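Local coordinates for protein isomerase/lactonizing enzyme (Agrobacterium tumefaciens, PDB 1RVK) that is of unknown function but binds magnesium as a member of the enolase superfamily, and probably acts as an isomerase, lactonizing enzyme or related lyase on a carboxylate substrate, at residues Met235-Gln238 and Ser242-Trp245; Val255-Ala260 and Trp265-Trp270; Lys294-Ala299 and Met304-His309. One frame throughout, in Å; residues are numbered along the deposited sequence.

In the fold
In the C-terminal barrel domain, interaction 1 joins a loop to the following helix, interaction 2 a strand end and loop to a helix, interaction 3 a helix to the next strand. Interactions 1 and 2 have centres 10 Å apart and meet through Glu237, whose OE1 lies 2.8 Å from Glu258 N and whose OE2 lies 3.0 Å from Ala260 N, probable hydrogen bonds that grip the loop carrying the magnesium ligand Glu258. Interaction 3 lies 10 Å from interaction 2, centre to centre; there Glu258 OE2 comes within 3.1 Å of His309 NE2. Interactions 1 and 3 do not touch, nearest atoms about 9 Å apart. Asp206 and Glu232 complete the metal's protein ligands.

Interaction 1. Residues Met235-Gln238 and Ser242-Trp245; sequences MDEQ and SYKW
Tyr243 and the selenomethionine Met235 meet in both a polar and an apolar way. The polar link is a hydrogen bond from Tyr243 OH to the backbone carbonyl of Met235, 2.6 Å from OH to O. The hydroxyl approaches at a C=O...O angle of 120°, tilted from the carbonyl plane, and so ties the phenol to the loop that leaves strand 230-232.

The apolar part is a Met-aromatic contact made mainly by the terminal methyl. Met235 CE sits 3.7 Å from the centroid of the Tyr243 ring, almost on the ring normal, as a CH-pi contact, whereas SE stands farther off above the same face, at 5.4 Å. The chain of Met235 runs extended through chi2 and then bends at chi3 (-63°), which turns CE back over the ring. The same methyl reaches the helix backbone, with Met235 CE 3.2 Å from Ser242 O, and SE lies 4.0 Å from Ser242 CB.

Carbonyl O of Asp236 lies at the ring edge, near its plane, and Glu237 CG packs 3.6 Å from Tyr243 OH. Within the loop, Asp236 OD2 accepts from Gln238 N, forming an Asx turn. Glu237 directs its carboxylate to Glu258, Ser259 and Ala260. Met235 itself rests on Ala216 of helix 213-224. Helix 240-249 lies between its neighbours, Trp245 packing on Arg213 and Leu217 of helix 213-224 and the Tyr243 ring meeting Trp270 of helix 263-272.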
loop_
_atom_site.group_PDB
_atom_site.type_symbol
_atom_site.label_atom_id
_atom_site.label_comp_id
_atom_site.label_asym_id
_atom_site.label_seq_id
_atom_site.Cartn_x
_atom_site.Cartn_y
_atom_site.Cartn_z
HETATM N N MSE A 235 5.788 16.626 2.679
HETATM C CA MSE A 235 5.726 17.327 3.964
HETATM C C MSE A 235 4.890 16.531 4.964
HETATM O O MSE A 235 4.180 15.607 4.587
HETATM C CB MSE A 235 5.104 18.717 3.779
HETATM C CG MSE A 235 5.777 19.585 2.716
HETATM SE SE MSE A 235 4.815 21.259 2.430
HETATM C CE MSE A 235 3.150 20.507 1.791
ATOM N N ASP A 236 4.978 16.896 6.241
ATOM C CA ASP A 236 4.216 16.206 7.277
ATOM C C ASP A 236 2.725 16.342 6.969
ATOM O O ASP A 236 2.165 17.440 7.031
ATOM C CB ASP A 236 4.546 16.806 8.651
ATOM C CG ASP A 236 4.019 15.964 9.800
ATOM O OD1 ASP A 236 4.697 15.899 10.852
ATOM O OD2 ASP A 236 2.930 15.376 9.657
ATOM N N GLU A 237 2.085 15.224 6.638
ATOM C CA GLU A 237 0.665 15.236 6.292
ATOM C C GLU A 237 -0.287 15.660 7.400
ATOM O O GLU A 237 -1.486 15.807 7.167
ATOM C CB GLU A 237 0.250 13.873 5.742
ATOM C CG GLU A 237 0.754 13.634 4.333
ATOM C CD GLU A 237 0.252 12.335 3.746
ATOM O OE1 GLU A 237 0.466 12.113 2.534
ATOM O OE2 GLU A 237 -0.353 11.542 4.494
ATOM N N GLN A 238 0.235 15.854 8.604
ATOM C CA GLN A 238 -0.610 16.293 9.702
ATOM C C GLN A 238 -0.931 17.775 9.503
ATOM O O GLN A 238 -1.838 18.317 10.138
ATOM C CB GLN A 238 0.097 16.045 11.038
ATOM C CG GLN A 238 0.196 14.558 11.372
ATOM C CD GLN A 238 1.111 14.262 12.547
ATOM O OE1 GLN A 238 2.325 14.491 12.482
ATOM N NE2 GLN A 238 0.537 13.744 13.628
ATOM N N SER A 242 -0.314 23.184 5.058
ATOM C CA SER A 242 0.927 23.194 4.300
ATOM C C SER A 242 0.689 22.645 2.898
ATOM O O SER A 242 1.306 23.097 1.934
ATOM C CB SER A 242 1.991 22.363 5.012
ATOM O OG SER A 242 2.414 23.004 6.204
ATOM N N TYR A 243 -0.213 21.675 2.784
ATOM C CA TYR A 243 -0.511 21.092 1.483
ATOM C C TYR A 243 -1.363 22.019 0.626
ATOM O O TYR A 243 -1.217 22.049 -0.598
ATOM C CB TYR A 243 -1.181 19.729 1.651
ATOM C CG TYR A 243 -0.168 18.637 1.877
ATOM C CD1 TYR A 243 0.448 18.469 3.120
ATOM C CD2 TYR A 243 0.244 17.824 0.821
ATOM C CE1 TYR A 243 1.456 17.518 3.300
ATOM C CE2 TYR A 243 1.248 16.875 0.991
ATOM C CZ TYR A 243 1.849 16.730 2.229
ATOM O OH TYR A 243 2.852 15.801 2.386
ATOM N N LYS A 244 -2.251 22.778 1.260
ATOM C CA LYS A 244 -3.069 23.729 0.516
ATOM C C LYS A 244 -2.108 24.756 -0.091
ATOM O O LYS A 244 -2.215 25.123 -1.268
ATOM C CB LYS A 244 -4.058 24.428 1.454
ATOM C CG LYS A 244 -5.061 23.485 2.097
ATOM C CD LYS A 244 -5.831 24.146 3.239
ATOM C CE LYS A 244 -6.739 25.267 2.750
ATOM N NZ LYS A 244 -7.512 25.874 3.878
ATOM N N TRP A 245 -1.150 25.197 0.720
ATOM C CA TRP A 245 -0.159 26.180 0.295
ATOM C C TRP A 245 0.737 25.627 -0.811
ATOM O O TRP A 245 0.937 26.271 -1.842
ATOM C CB TRP A 245 0.718 26.591 1.486
ATOM C CG TRP A 245 1.862 27.507 1.126
ATOM C CD1 TRP A 245 1.816 28.868 0.982
ATOM C CD2 TRP A 245 3.208 27.119 0.825
ATOM N NE1 TRP A 245 3.053 29.348 0.609
ATOM C CE2 TRP A 245 3.924 28.295 0.505
ATOM C CE3 TRP A 245 3.879 25.888 0.795
ATOM C CZ2 TRP A 245 5.279 28.277 0.156
ATOM C CZ3 TRP A 245 5.230 25.871 0.449
ATOM C CH2 TRP A 245 5.912 27.057 0.135
#

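Interaction 2. Residues Val255-Ala260 and Trp265-Trp270; sequences VGPESA and WHRAEW. With MG (magnesium ion), chain B.
Pro257 is wedged between Trp270 and Arg267, with the arginine running outward along its flank. Beyond CB, Arg267 CG lies beside Thr295 CG2 of interaction 3, and a bend at chi2 (-60°) brings CD to the proline ring, 3.4 Å from Pro257 CG; that same CG lies over one face of the guanidinium. NE donates to the carbonyl of Arg280 and stands 3.2 Å from Pro257 O. At the tip, NH1 makes a weak, bent bond to Ala260 O (3.3 Å, 123°), and NH2 lies 3.4 Å from Glu258 O.

The loop and helix belong to a beta-alpha-beta unit of the barrel, strand 254-256, helix 263-272 and strand 278-281, with the loop at the C-terminal end of its first strand. As elsewhere in the superfamily, this end carries the metal site: Glu258 OE1 binds magnesium at 2.1 Å together with Asp206, Glu232 and three waters, and also accepts from Arg280; one of these waters donates to Glu258 OE2.

Pro257, which follows a cis peptide bond, sets its CB 3.4 Å from the centroid of the Trp270 six-membered ring as a CH-pi contact over the face, while Ala260 CB touches the His266 edge at CD2, 3.7 Å away.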
loop_
_atom_site.group_PDB
_atom_site.type_symbol
_atom_site.label_atom_id
_atom_site.label_comp_id
_atom_site.label_asym_id
_atom_site.label_seq_id
_atom_site.Cartn_x
_atom_site.Cartn_y
_atom_site.Cartn_z
ATOM N N VAL A 255 -0.212 14.598 -4.743
ATOM C CA VAL A 255 -1.097 13.479 -4.424
ATOM C C VAL A 255 -1.030 13.192 -2.931
ATOM O O VAL A 255 0.049 13.182 -2.346
ATOM C CB VAL A 255 -0.696 12.201 -5.193
ATOM C CG1 VAL A 255 -1.681 11.076 -4.893
ATOM C CG2 VAL A 255 -0.666 12.486 -6.674
ATOM N N GLY A 256 -2.189 12.975 -2.320
ATOM C CA GLY A 256 -2.234 12.696 -0.898
ATOM C C GLY A 256 -3.660 12.699 -0.381
ATOM O O GLY A 256 -4.588 12.941 -1.145
ATOM N N PRO A 257 -3.871 12.412 0.912
ATOM C CA PRO A 257 -2.840 12.074 1.891
ATOM C C PRO A 257 -2.676 10.562 1.982
ATOM O O PRO A 257 -3.657 9.825 1.902
ATOM C CB PRO A 257 -3.398 12.666 3.174
ATOM C CG PRO A 257 -4.867 12.363 3.043
ATOM C CD PRO A 257 -5.176 12.628 1.571
ATOM N N GLU A 258 -1.444 10.091 2.144
ATOM C CA GLU A 258 -1.241 8.654 2.250
ATOM C C GLU A 258 -1.310 8.138 3.679
ATOM O O GLU A 258 -2.077 7.221 3.973
ATOM C CB GLU A 258 0.108 8.234 1.665
ATOM C CG GLU A 258 0.302 6.724 1.728
ATOM C CD GLU A 258 1.688 6.292 1.334
ATOM O OE1 GLU A 258 2.087 6.579 0.193
ATOM O OE2 GLU A 258 2.373 5.659 2.161
ATOM N N SER A 259 -0.514 8.734 4.563
ATOM C CA SER A 259 -0.436 8.285 5.948
ATOM C C SER A 259 -1.358 8.941 6.965
ATOM O O SER A 259 -1.554 8.401 8.050
ATOM C CB SER A 259 1.012 8.403 6.445
ATOM O OG SER A 259 1.439 9.755 6.478
ATOM N N ALA A 260 -1.920 10.095 6.630
ATOM C CA ALA A 260 -2.805 10.795 7.558
ATOM C C ALA A 260 -3.923 9.895 8.086
ATOM O O ALA A 260 -4.466 9.068 7.354
ATOM C CB ALA A 260 -3.401 12.026 6.880
ATOM N N TRP A 265 -13.139 10.057 6.157
ATOM C CA TRP A 265 -13.606 11.350 6.650
ATOM C C TRP A 265 -12.537 12.416 6.437
ATOM O O TRP A 265 -12.812 13.496 5.910
ATOM C CB TRP A 265 -13.935 11.272 8.143
ATOM C CG TRP A 265 -15.119 10.412 8.466
ATOM C CD1 TRP A 265 -16.431 10.676 8.182
ATOM C CD2 TRP A 265 -15.099 9.143 9.128
ATOM N NE1 TRP A 265 -17.230 9.647 8.629
ATOM C CE2 TRP A 265 -16.437 8.693 9.213
ATOM C CE3 TRP A 265 -14.078 8.339 9.658
ATOM C CZ2 TRP A 265 -16.780 7.476 9.806
ATOM C CZ3 TRP A 265 -14.423 7.124 10.251
ATOM C CH2 TRP A 265 -15.763 6.707 10.318
ATOM N N HIS A 266 -11.311 12.114 6.847
ATOM C CA HIS A 266 -10.235 13.081 6.699
ATOM C C HIS A 266 -9.900 13.327 5.232
ATOM O O HIS A 266 -9.496 14.430 4.851
ATOM C CB HIS A 266 -8.993 12.606 7.453
ATOM C CG HIS A 266 -7.950 13.665 7.607
ATOM N ND1 HIS A 266 -8.203 14.870 8.227
ATOM C CD2 HIS A 266 -6.657 13.708 7.211
ATOM C CE1 HIS A 266 -7.108 15.610 8.206
ATOM N NE2 HIS A 266 -6.155 14.928 7.597
ATOM N N ARG A 267 -10.069 12.299 4.406
ATOM C CA ARG A 267 -9.789 12.421 2.983
ATOM C C ARG A 267 -10.741 13.452 2.377
ATOM O O ARG A 267 -10.365 14.211 1.484
ATOM C CB ARG A 267 -9.960 11.060 2.293
ATOM C CG ARG A 267 -9.033 9.951 2.822
ATOM C CD ARG A 267 -7.588 10.340 2.649
ATOM N NE ARG A 267 -6.619 9.276 2.929
ATOM C CZ ARG A 267 -6.367 8.761 4.130
ATOM N NH1 ARG A 267 -7.019 9.179 5.208
ATOM N NH2 ARG A 267 -5.406 7.859 4.261
ATOM N N ALA A 268 -11.977 13.482 2.871
ATOM C CA ALA A 268 -12.963 14.440 2.382
ATOM C C ALA A 268 -12.495 15.859 2.681
ATOM O O ALA A 268 -12.688 16.771 1.875
ATOM C CB ALA A 268 -14.317 14.186 3.039
ATOM N N GLU A 269 -11.873 16.048 3.841
ATOM C CA GLU A 269 -11.388 17.367 4.222
ATOM C C GLU A 269 -10.292 17.836 3.270
ATOM O O GLU A 269 -10.202 19.026 2.961
ATOM C CB GLU A 269 -10.872 17.351 5.662
ATOM C CG GLU A 269 -11.899 16.829 6.669
ATOM C CD GLU A 269 -13.194 17.627 6.677
ATOM O OE1 GLU A 269 -14.192 17.120 7.228
ATOM O OE2 GLU A 269 -13.223 18.760 6.141
ATOM N N TRP A 270 -9.461 16.905 2.804
ATOM C CA TRP A 270 -8.400 17.261 1.873
ATOM C C TRP A 270 -9.008 17.751 0.562
ATOM O O TRP A 270 -8.483 18.663 -0.068
ATOM C CB TRP A 270 -7.465 16.069 1.630
ATOM C CG TRP A 270 -6.404 15.950 2.690
ATOM C CD1 TRP A 270 -6.598 15.817 4.036
ATOM C CD2 TRP A 270 -4.986 16.011 2.494
ATOM N NE1 TRP A 270 -5.386 15.799 4.692
ATOM C CE2 TRP A 270 -4.382 15.916 3.767
ATOM C CE3 TRP A 270 -4.168 16.138 1.366
ATOM C CZ2 TRP A 270 -2.995 15.946 3.943
ATOM C CZ3 TRP A 270 -2.789 16.165 1.541
ATOM C CH2 TRP A 270 -2.218 16.069 2.822
HETATM MG MG MG B . 4.067 6.983 -0.361
HETATM O O HOH W 1 4.887 5.819 1.431
HETATM O O HOH W 2 4.121 8.893 0.794
HETATM O O HOH W 3 4.488 5.078 -1.566
#

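Interaction 3. Residues Lys294-Ala299 and Met304-His309; sequences KTMHLA and MECEVH
Cys306 and Ala299 pack a barrel helix on the following strand of a beta-alpha-beta unit (strand 278-281, helix 289-301, strand 306-308) in the TIM-barrel-like domain, where a short loop joins helix to strand. The segments run nearly antiparallel, at 154°, with their axes 8.8 Å apart at closest approach, as expected for a helix lying outside the strand that follows it.

Packing is tightest where the helix faces Cys306. Ala299 CB meets Cys306 CB at 3.7 Å, and selenium of the selenomethionine Met296 touches the same carbon, 3.6 Å from SE to CB. Two successive bends, at chi2 and chi3, curl the Met296 side chain back so that both its SE and its CE lie against the backbone carbonyl of Cys306. That carbonyl oxygen is buried here without a polar partner in the model. Farther along the strand, Val308 CG2 joins through a looser contact with SE, 3.9 Å away. Met296 also packs against Val318 of helix 313-321.

Toward the turn the fit relaxes. Met304, another selenomethionine, is partly exposed; its CB is 4.3 Å from Ala299 CB, and the rest of the chain leads away from the helix to Ile271 of helix 263-272. The backbone secures this margin: Met304 N donates to Ala299 O over 2.9 Å, nearly straight at the hydrogen (159°) but arriving from above the carbonyl plane.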
loop_
_atom_site.group_PDB
_atom_site.type_symbol
_atom_site.label_atom_id
_atom_site.label_comp_id
_atom_site.label_asym_id
_atom_site.label_seq_id
_atom_site.Cartn_x
_atom_site.Cartn_y
_atom_site.Cartn_z
ATOM N N LYS A 294 -14.902 3.429 -0.148
ATOM C CA LYS A 294 -15.595 4.684 0.122
ATOM C C LYS A 294 -14.751 5.869 -0.337
ATOM O O LYS A 294 -15.279 6.829 -0.897
ATOM C CB LYS A 294 -15.913 4.821 1.614
ATOM C CG LYS A 294 -16.943 3.817 2.102
ATOM C CD LYS A 294 -17.235 4.000 3.572
ATOM C CE LYS A 294 -18.289 2.999 4.036
ATOM N NZ LYS A 294 -18.516 3.104 5.495
ATOM N N THR A 295 -13.442 5.806 -0.106
ATOM C CA THR A 295 -12.562 6.893 -0.526
ATOM C C THR A 295 -12.489 6.979 -2.055
ATOM O O THR A 295 -12.358 8.068 -2.611
ATOM C CB THR A 295 -11.126 6.725 0.039
ATOM O OG1 THR A 295 -10.513 5.562 -0.530
ATOM C CG2 THR A 295 -11.164 6.577 1.551
HETATM N N MSE A 296 -12.574 5.837 -2.734
HETATM C CA MSE A 296 -12.529 5.831 -4.198
HETATM C C MSE A 296 -13.776 6.512 -4.754
HETATM O O MSE A 296 -13.703 7.295 -5.700
HETATM C CB MSE A 296 -12.467 4.396 -4.744
HETATM C CG MSE A 296 -11.218 3.604 -4.388
HETATM SE SE MSE A 296 -9.584 4.387 -5.064
HETATM C CE MSE A 296 -10.034 4.479 -6.949
ATOM N N HIS A 297 -14.925 6.207 -4.158
ATOM C CA HIS A 297 -16.192 6.789 -4.596
ATOM C C HIS A 297 -16.236 8.283 -4.293
ATOM O O HIS A 297 -16.748 9.076 -5.083
ATOM C CB HIS A 297 -17.346 6.061 -3.905
ATOM C CG HIS A 297 -17.411 4.604 -4.239
ATOM N ND1 HIS A 297 -18.125 3.695 -3.489
ATOM C CD2 HIS A 297 -16.851 3.900 -5.253
ATOM C CE1 HIS A 297 -18.001 2.493 -4.027
ATOM N NE2 HIS A 297 -17.234 2.591 -5.097
ATOM N N LEU A 298 -15.701 8.656 -3.137
ATOM C CA LEU A 298 -15.638 10.055 -2.730
ATOM C C LEU A 298 -14.883 10.845 -3.802
ATOM O O LEU A 298 -15.361 11.866 -4.299
ATOM C CB LEU A 298 -14.908 10.164 -1.389
ATOM C CG LEU A 298 -14.377 11.540 -0.972
ATOM C CD1 LEU A 298 -15.535 12.504 -0.720
ATOM C CD2 LEU A 298 -13.526 11.386 0.281
ATOM N N ALA A 299 -13.696 10.362 -4.158
ATOM C CA ALA A 299 -12.883 11.030 -5.164
ATOM C C ALA A 299 -13.606 11.109 -6.502
ATOM O O ALA A 299 -13.635 12.164 -7.146
ATOM C CB ALA A 299 -11.551 10.297 -5.334
HETATM N N MSE A 304 -12.194 13.286 -9.387
HETATM C CA MSE A 304 -10.776 13.122 -9.082
HETATM C C MSE A 304 -10.336 11.671 -9.112
HETATM O O MSE A 304 -11.151 10.763 -9.017
HETATM C CB MSE A 304 -10.475 13.688 -7.690
HETATM C CG MSE A 304 -10.664 15.186 -7.565
HETATM SE SE MSE A 304 -10.456 15.781 -5.733
HETATM C CE MSE A 304 -8.527 15.679 -5.595
ATOM N N GLU A 305 -9.035 11.463 -9.266
ATOM C CA GLU A 305 -8.485 10.121 -9.239
ATOM C C GLU A 305 -8.043 9.902 -7.798
ATOM O O GLU A 305 -7.798 10.860 -7.064
ATOM C CB GLU A 305 -7.284 10.001 -10.179
ATOM C CG GLU A 305 -7.662 9.825 -11.642
ATOM C CD GLU A 305 -6.452 9.858 -12.558
ATOM O OE1 GLU A 305 -5.699 10.856 -12.512
ATOM O OE2 GLU A 305 -6.256 8.891 -13.324
ATOM N N CYS A 306 -7.981 8.646 -7.383
ATOM C CA CYS A 306 -7.549 8.316 -6.034
ATOM C C CYS A 306 -6.592 7.148 -6.203
ATOM O O CYS A 306 -7.012 6.028 -6.486
ATOM C CB CYS A 306 -8.741 7.915 -5.165
ATOM S SG CYS A 306 -8.320 7.726 -3.411
ATOM N N GLU A 307 -5.302 7.425 -6.048
ATOM C CA GLU A 307 -4.274 6.407 -6.215
ATOM C C GLU A 307 -4.125 5.561 -4.955
ATOM O O GLU A 307 -3.991 6.082 -3.849
ATOM C CB GLU A 307 -2.957 7.078 -6.599
ATOM C CG GLU A 307 -3.047 7.892 -7.906
ATOM C CD GLU A 307 -3.399 7.040 -9.121
ATOM O OE1 GLU A 307 -2.868 5.917 -9.230
ATOM O OE2 GLU A 307 -4.190 7.495 -9.978
ATOM N N VAL A 308 -4.153 4.245 -5.140
ATOM C CA VAL A 308 -4.087 3.303 -4.028
ATOM C C VAL A 308 -2.676 2.934 -3.609
ATOM O O VAL A 308 -1.894 2.414 -4.403
ATOM C CB VAL A 308 -4.872 2.017 -4.363
ATOM C CG1 VAL A 308 -4.887 1.086 -3.158
ATOM C CG2 VAL A 308 -6.301 2.376 -4.779
ATOM N N HIS A 309 -2.366 3.216 -2.347
ATOM C CA HIS A 309 -1.054 2.933 -1.782
ATOM C C HIS A 309 -0.885 1.487 -1.354
ATOM O O HIS A 309 -1.715 0.949 -0.620
ATOM C CB HIS A 309 -0.794 3.814 -0.558
ATOM C CG HIS A 309 0.367 3.358 0.275
ATOM N ND1 HIS A 309 0.244 3.031 1.608
ATOM C CD2 HIS A 309 1.668 3.151 -0.045
ATOM C CE1 HIS A 309 1.418 2.640 2.073
ATOM N NE2 HIS A 309 2.299 2.703 1.090
#